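Local atomic coordinates of AA9 family lytic polysaccharide monooxygenase D (Myceliophthora thermophila, PDB entry 5UFV), a protein that cleaves cellulose oxidatively as a copper-dependent lytic polysaccharide monooxygenase, oxidising the C1 position of its glycosidic linkages. Residues L81-K86 against L152-L157; W101-E106 against P220-F225. All blocks are in the same frame, centred on the assembly; numbering follows the deposited sequence.

Interaction 1: L81-K86 against L152-L157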
loop_
_atom_site.group_PDB
_atom_site.type_symbol
_atom_site.label_atom_id
_atom_site.label_comp_id
_atom_site.label_asym_id
_atom_site.label_seq_id
_atom_site.Cartn_x
_atom_site.Cartn_y
_atom_site.Cartn_z
ATOM N N LEU A 81 1.799 -3.628 -1.513
ATOM C CA LEU A 81 1.352 -2.788 -2.600
ATOM C C LEU A 81 1.417 -1.309 -2.229
ATOM O O LEU A 81 1.053 -0.929 -1.113
ATOM C CB LEU A 81 -0.074 -3.136 -2.970
ATOM C CG LEU A 81 -0.256 -4.495 -3.663
ATOM C CD1 LEU A 81 -0.310 -5.635 -2.665
ATOM C CD2 LEU A 81 -1.528 -4.485 -4.505
ATOM N N VAL A 82 1.867 -0.481 -3.173
ATOM C CA VAL A 82 1.868 0.939 -2.989
ATOM C C VAL A 82 1.180 1.566 -4.159
ATOM O O VAL A 82 1.554 1.317 -5.292
ATOM C CB VAL A 82 3.283 1.491 -2.935
ATOM C CG1 VAL A 82 3.235 2.970 -2.570
ATOM C CG2 VAL A 82 4.144 0.678 -1.964
ATOM N N TRP A 83 0.181 2.393 -3.885
ATOM C CA TRP A 83 -0.654 2.967 -4.904
ATOM C C TRP A 83 -0.692 4.456 -4.774
ATOM O O TRP A 83 -0.392 5.007 -3.741
ATOM C CB TRP A 83 -2.101 2.546 -4.723
ATOM C CG TRP A 83 -2.419 1.088 -4.573
ATOM C CD1 TRP A 83 -2.121 0.279 -3.511
ATOM C CD2 TRP A 83 -3.192 0.290 -5.477
ATOM N NE1 TRP A 83 -2.621 -0.989 -3.725
ATOM C CE2 TRP A 83 -3.289 -1.004 -4.917
ATOM C CE3 TRP A 83 -3.809 0.544 -6.705
ATOM C CZ2 TRP A 83 -3.981 -2.027 -5.533
ATOM C CZ3 TRP A 83 -4.498 -0.484 -7.321
ATOM C CH2 TRP A 83 -4.585 -1.745 -6.734
ATOM N N MET A 84 -1.171 5.094 -5.824
ATOM C CA MET A 84 -1.383 6.515 -5.848
ATOM C C MET A 84 -2.711 6.810 -6.508
ATOM O O MET A 84 -3.307 5.960 -7.150
ATOM C CB MET A 84 -0.244 7.223 -6.599
ATOM C CG MET A 84 1.031 7.298 -5.798
ATOM S SD MET A 84 2.384 8.263 -6.529
ATOM C CE MET A 84 1.927 9.945 -6.093
ATOM N N TYR A 85 -3.159 8.044 -6.353
ATOM C CA TYR A 85 -4.483 8.433 -6.780
ATOM C C TYR A 85 -4.452 9.923 -6.991
ATOM O O TYR A 85 -4.092 10.674 -6.086
ATOM C CB TYR A 85 -5.509 8.054 -5.702
ATOM C CG TYR A 85 -6.917 8.472 -5.999
ATOM C CD1 TYR A 85 -7.311 9.804 -5.898
ATOM C CD2 TYR A 85 -7.860 7.542 -6.350
ATOM C CE1 TYR A 85 -8.606 10.199 -6.176
ATOM C CE2 TYR A 85 -9.162 7.916 -6.614
ATOM C CZ TYR A 85 -9.535 9.251 -6.529
ATOM O OH TYR A 85 -10.841 9.596 -6.798
ATOM N N LYS A 86 -4.842 10.330 -8.190
ATOM C CA LYS A 86 -4.861 11.725 -8.564
ATOM C C LYS A 86 -6.131 12.413 -8.077
ATOM O O LYS A 86 -7.202 12.190 -8.629
ATOM C CB LYS A 86 -4.763 11.837 -10.083
ATOM C CG LYS A 86 -4.839 13.258 -10.622
ATOM C CD LYS A 86 -3.498 13.940 -10.606
ATOM C CE LYS A 86 -3.623 15.449 -10.784
ATOM N NZ LYS A 86 -4.112 15.807 -12.131
ATOM N N LEU A 152 -2.983 11.227 -3.385
ATOM C CA LEU A 152 -2.886 10.355 -2.220
ATOM C C LEU A 152 -1.931 9.247 -2.578
ATOM O O LEU A 152 -1.821 8.862 -3.736
ATOM C CB LEU A 152 -4.224 9.746 -1.866
ATOM C CG LEU A 152 -5.419 10.694 -1.820
ATOM C CD1 LEU A 152 -6.661 9.897 -1.464
ATOM C CD2 LEU A 152 -5.186 11.804 -0.817
ATOM N N VAL A 153 -1.225 8.746 -1.581
ATOM C CA VAL A 153 -0.401 7.571 -1.767
ATOM C C VAL A 153 -0.874 6.576 -0.743
ATOM O O VAL A 153 -1.136 6.974 0.367
ATOM C CB VAL A 153 1.073 7.871 -1.538
ATOM C CG1 VAL A 153 1.299 8.525 -0.179
ATOM C CG2 VAL A 153 1.890 6.589 -1.662
ATOM N N ARG A 154 -0.994 5.298 -1.104
ATOM C CA ARG A 154 -1.599 4.285 -0.214
ATOM C C ARG A 154 -0.685 3.076 -0.085
ATOM O O ARG A 154 -0.309 2.463 -1.102
ATOM C CB ARG A 154 -2.965 3.857 -0.777
ATOM C CG ARG A 154 -3.610 2.642 -0.140
ATOM C CD ARG A 154 -4.972 2.431 -0.776
ATOM N NE ARG A 154 -5.642 1.273 -0.204
ATOM C CZ ARG A 154 -5.321 0.003 -0.481
ATOM N NH1 ARG A 154 -4.351 -0.283 -1.376
ATOM N NH2 ARG A 154 -5.978 -0.985 0.138
ATOM N N HIS A 155 -0.326 2.728 1.151
ATOM C CA HIS A 155 0.496 1.550 1.395
ATOM C C HIS A 155 -0.391 0.485 1.914
ATOM O O HIS A 155 -1.230 0.761 2.746
ATOM C CB HIS A 155 1.611 1.828 2.399
ATOM C CG HIS A 155 2.664 2.735 1.859
ATOM N ND1 HIS A 155 2.487 4.099 1.756
ATOM C CD2 HIS A 155 3.871 2.472 1.310
ATOM C CE1 HIS A 155 3.555 4.640 1.200
ATOM N NE2 HIS A 155 4.405 3.675 0.915
ATOM N N GLU A 156 -0.198 -0.733 1.426
ATOM C CA GLU A 156 -1.061 -1.824 1.760
ATOM C C GLU A 156 -0.212 -3.051 1.850
ATOM O O GLU A 156 0.550 -3.363 0.918
ATOM C CB GLU A 156 -2.134 -2.001 0.685
ATOM C CG GLU A 156 -3.050 -3.216 0.830
ATOM C CD GLU A 156 -4.036 -3.373 -0.351
ATOM O OE1 GLU A 156 -3.714 -2.944 -1.496
ATOM O OE2 GLU A 156 -5.160 -3.913 -0.146
ATOM N N LEU A 157 -0.338 -3.727 2.996
ATOM C CA LEU A 157 0.246 -5.024 3.237
ATOM C C LEU A 157 -0.902 -5.963 3.398
ATOM O O LEU A 157 -1.851 -5.645 4.113
ATOM C CB LEU A 157 1.032 -5.048 4.542
ATOM C CG LEU A 157 2.169 -4.043 4.680
ATOM C CD1 LEU A 157 2.941 -4.339 5.955
ATOM C CD2 LEU A 157 3.089 -4.046 3.470
#

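Interaction 2: W101-E106 against P220-F225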
loop_
_atom_site.group_PDB
_atom_site.type_symbol
_atom_site.label_atom_id
_atom_site.label_comp_id
_atom_site.label_asym_id
_atom_site.label_seq_id
_atom_site.Cartn_x
_atom_site.Cartn_y
_atom_site.Cartn_z
ATOM N N TRP A 101 -7.193 4.706 -8.628
ATOM C CA TRP A 101 -5.990 4.128 -7.999
ATOM C C TRP A 101 -5.105 3.339 -8.959
ATOM O O TRP A 101 -5.559 2.407 -9.641
ATOM C CB TRP A 101 -6.358 3.212 -6.857
ATOM C CG TRP A 101 -7.020 3.941 -5.768
ATOM C CD1 TRP A 101 -8.345 4.092 -5.606
ATOM C CD2 TRP A 101 -6.388 4.634 -4.675
ATOM N NE1 TRP A 101 -8.592 4.814 -4.485
ATOM C CE2 TRP A 101 -7.401 5.171 -3.898
ATOM C CE3 TRP A 101 -5.064 4.849 -4.291
ATOM C CZ2 TRP A 101 -7.141 5.919 -2.737
ATOM C CZ3 TRP A 101 -4.803 5.576 -3.126
ATOM C CH2 TRP A 101 -5.835 6.090 -2.366
ATOM N N PHE A 102 -3.830 3.685 -8.987
ATOM C CA PHE A 102 -2.884 2.930 -9.766
ATOM C C PHE A 102 -1.676 2.555 -8.903
ATOM O O PHE A 102 -1.263 3.314 -8.042
ATOM C CB PHE A 102 -2.490 3.739 -11.011
ATOM C CG PHE A 102 -1.864 5.075 -10.698
ATOM C CD1 PHE A 102 -2.648 6.203 -10.541
ATOM C CD2 PHE A 102 -0.480 5.200 -10.566
ATOM C CE1 PHE A 102 -2.078 7.430 -10.257
ATOM C CE2 PHE A 102 0.099 6.431 -10.278
ATOM C CZ PHE A 102 -0.708 7.547 -10.126
ATOM N N LYS A 103 -1.121 1.371 -9.157
ATOM C CA LYS A 103 0.080 0.891 -8.471
ATOM C C LYS A 103 1.328 1.562 -8.993
ATOM O O LYS A 103 1.529 1.667 -10.204
ATOM C CB LYS A 103 0.232 -0.623 -8.648
ATOM C CG LYS A 103 -0.680 -1.418 -7.728
ATOM C CD LYS A 103 -1.108 -2.764 -8.293
ATOM C CE LYS A 103 0.001 -3.804 -8.259
ATOM N NZ LYS A 103 -0.459 -5.152 -8.690
ATOM N N ILE A 104 2.188 1.967 -8.063
ATOM C CA ILE A 104 3.524 2.405 -8.396
ATOM C C ILE A 104 4.608 1.430 -7.929
ATOM O O ILE A 104 5.711 1.477 -8.427
ATOM C CB ILE A 104 3.809 3.807 -7.832
ATOM C CG1 ILE A 104 3.863 3.800 -6.327
ATOM C CG2 ILE A 104 2.737 4.794 -8.288
ATOM C CD1 ILE A 104 4.235 5.153 -5.774
ATOM N N ASP A 105 4.302 0.573 -6.963
ATOM C CA ASP A 105 5.268 -0.405 -6.462
ATOM C C ASP A 105 4.554 -1.690 -6.012
ATOM O O ASP A 105 3.361 -1.683 -5.727
ATOM C CB ASP A 105 6.063 0.204 -5.307
ATOM C CG ASP A 105 7.463 -0.404 -5.151
ATOM O OD1 ASP A 105 7.879 -1.196 -6.031
ATOM O OD2 ASP A 105 8.164 -0.078 -4.152
ATOM N N GLU A 106 5.276 -2.797 -5.964
ATOM C CA GLU A 106 4.709 -4.054 -5.465
ATOM C C GLU A 106 5.823 -5.061 -5.195
ATOM O O GLU A 106 6.863 -5.015 -5.820
ATOM C CB GLU A 106 3.735 -4.663 -6.473
ATOM C CG GLU A 106 4.417 -5.045 -7.796
ATOM C CD GLU A 106 3.530 -5.804 -8.783
ATOM O OE1 GLU A 106 2.281 -5.966 -8.558
ATOM O OE2 GLU A 106 4.113 -6.240 -9.814
ATOM N N PRO A 220 -2.175 -9.124 -6.691
ATOM C CA PRO A 220 -3.463 -8.570 -7.126
ATOM C C PRO A 220 -3.384 -7.134 -7.602
ATOM O O PRO A 220 -2.393 -6.451 -7.364
ATOM C CB PRO A 220 -4.339 -8.654 -5.884
ATOM C CG PRO A 220 -3.415 -8.833 -4.742
ATOM C CD PRO A 220 -2.164 -9.476 -5.262
ATOM N N GLY A 221 -4.438 -6.702 -8.282
ATOM C CA GLY A 221 -4.507 -5.378 -8.872
ATOM C C GLY A 221 -3.883 -5.352 -10.266
ATOM O O GLY A 221 -3.334 -6.357 -10.713
ATOM N N PRO A 222 -3.942 -4.189 -10.943
ATOM C CA PRO A 222 -3.424 -4.005 -12.287
ATOM C C PRO A 222 -1.907 -3.983 -12.315
ATOM O O PRO A 222 -1.297 -3.822 -11.270
ATOM C CB PRO A 222 -3.975 -2.624 -12.707
ATOM C CG PRO A 222 -4.940 -2.218 -11.643
ATOM C CD PRO A 222 -4.508 -2.941 -10.407
ATOM N N PRO A 223 -1.299 -4.121 -13.516
ATOM C CA PRO A 223 0.151 -3.980 -13.651
ATOM C C PRO A 223 0.612 -2.663 -13.086
ATOM O O PRO A 223 -0.151 -1.717 -13.059
ATOM C CB PRO A 223 0.380 -3.970 -15.173
ATOM C CG PRO A 223 -0.963 -3.742 -15.792
ATOM C CD PRO A 223 -1.964 -4.292 -14.822
ATOM N N VAL A 224 1.864 -2.598 -12.665
ATOM C CA VAL A 224 2.426 -1.369 -12.118
ATOM C C VAL A 224 2.595 -0.297 -13.186
ATOM O O VAL A 224 3.088 -0.584 -14.269
ATOM C CB VAL A 224 3.817 -1.637 -11.504
ATOM C CG1 VAL A 224 4.486 -0.338 -11.036
ATOM C CG2 VAL A 224 3.709 -2.648 -10.364
ATOM N N PHE A 225 2.252 0.944 -12.847
ATOM C CA PHE A 225 2.539 2.083 -13.710
ATOM C C PHE A 225 3.963 2.609 -13.553
ATOM O O PHE A 225 4.358 3.009 -12.463
ATOM C CB PHE A 225 1.562 3.208 -13.420
ATOM C CG PHE A 225 1.728 4.381 -14.316
ATOM C CD1 PHE A 225 1.615 4.235 -15.682
ATOM C CD2 PHE A 225 2.022 5.617 -13.802
ATOM C CE1 PHE A 225 1.785 5.318 -16.532
ATOM C CE2 PHE A 225 2.195 6.707 -14.631
ATOM C CZ PHE A 225 2.068 6.561 -16.000
HETATM O O HOH W 1 -1.813 -0.053 -11.839
#

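Interaction 1: L81-K86 against L152-L157
W83 and R154 face each other as a hydrogen-bonded pair of two antiparallel strands, and their backbones are joined both ways, W83 N to R154 O at 2.8 Å and R154 N to W83 O at 2.7 Å. The pairs L81–E156 and Y85–L152 repeat this ladder, although Y85 N to L152 O is weak. On the face bearing L81, W83 and Y85, the polar groups form a small network. R154, its chain extended from CG to NE, meets E156 end-on: NH1 lies 2.7 Å from OE1 and NH2 lies 3.1 Å from OE2, both oxygens being approached from above the carboxylate plane. The indole W83 NE1 adds a bent bond to E156 OE1 (3.2 Å, 140°), nearly in line with that oxygen's C-O bond. Y196 OH binds the other oxygen, OE2, while R154 NE and NH2 reach the backbone carbonyls of R47 and L46. On the reverse face contacts are largely between carbons: V82 CG1 makes a CH-pi contact over one face of the H155 ring, 4.0 Å from its centroid, and also touches V153 CG2. Buried in the AA9 beta-sandwich, the E156 carboxylate is thus met by arginine, indole and phenol, which would probably favour its ionised form.

Interaction 2: W101-E106 against P220-F225
K103 NZ is gripped by three oxygens: the carbonyls P220 O at 2.7 Å and P222 O at 3.0 Å, and the carboxylate E106 OE1 at 2.9 Å, the last a salt bridge within its own strand. A classic beta bulge, in which I104 and D105 both face V82, interrupts this strand of the AA9 sheet, and the proline-rich loop 220-225 runs across it. The K103 side chain bends at chi3 (74°) and passes P222, its CD lying 3.2 Å from P222 O. Neither carbonyl receives the ammonium in its own plane; NZ stands above that of P220 and is tilted from that of P222. Nearer the bulge, F225 N donates to K103 O (2.8 Å, 159°), the backbone bond that ties loop to strand, while a water bridges K103 N and P223 O. V224 splits its two methyls: CG1 rests on I104 O, and CG2 lies against the E106 carboxylate carbon, CD, at 3.5 Å. F102 and F225 close the other end in an offset edge-to-face pair, their ring planes 84° apart. F225 turns a ring edge toward the face of F102, and its CB sits 4.0 Å from F102 CD2.

In the fold
Past the N-terminal strands 4-9 to 65-70, the chain lays down strand 80-86 and then its sheet neighbour 101-107, carrying the first segments of both interactions. Strand 149-159 returns to flank 80-86 on its other side, so interaction 1 closes a loop of 65 intervening residues. The chain continues through 167-177 and 190-191 before loop 220-225 comes back to 101-106, closing the 113-residue span of interaction 2. The two spans cross: 101-106 lies inside the first and 220-225 beyond it. Backbone bonds from M84 N to F102 O and from I104 N to V82 O probably join the contacts, while W101 packs on R154. Loop 220-225 is thus tied to strand 101-107, and through it to inner strands 80-86 and 149-159.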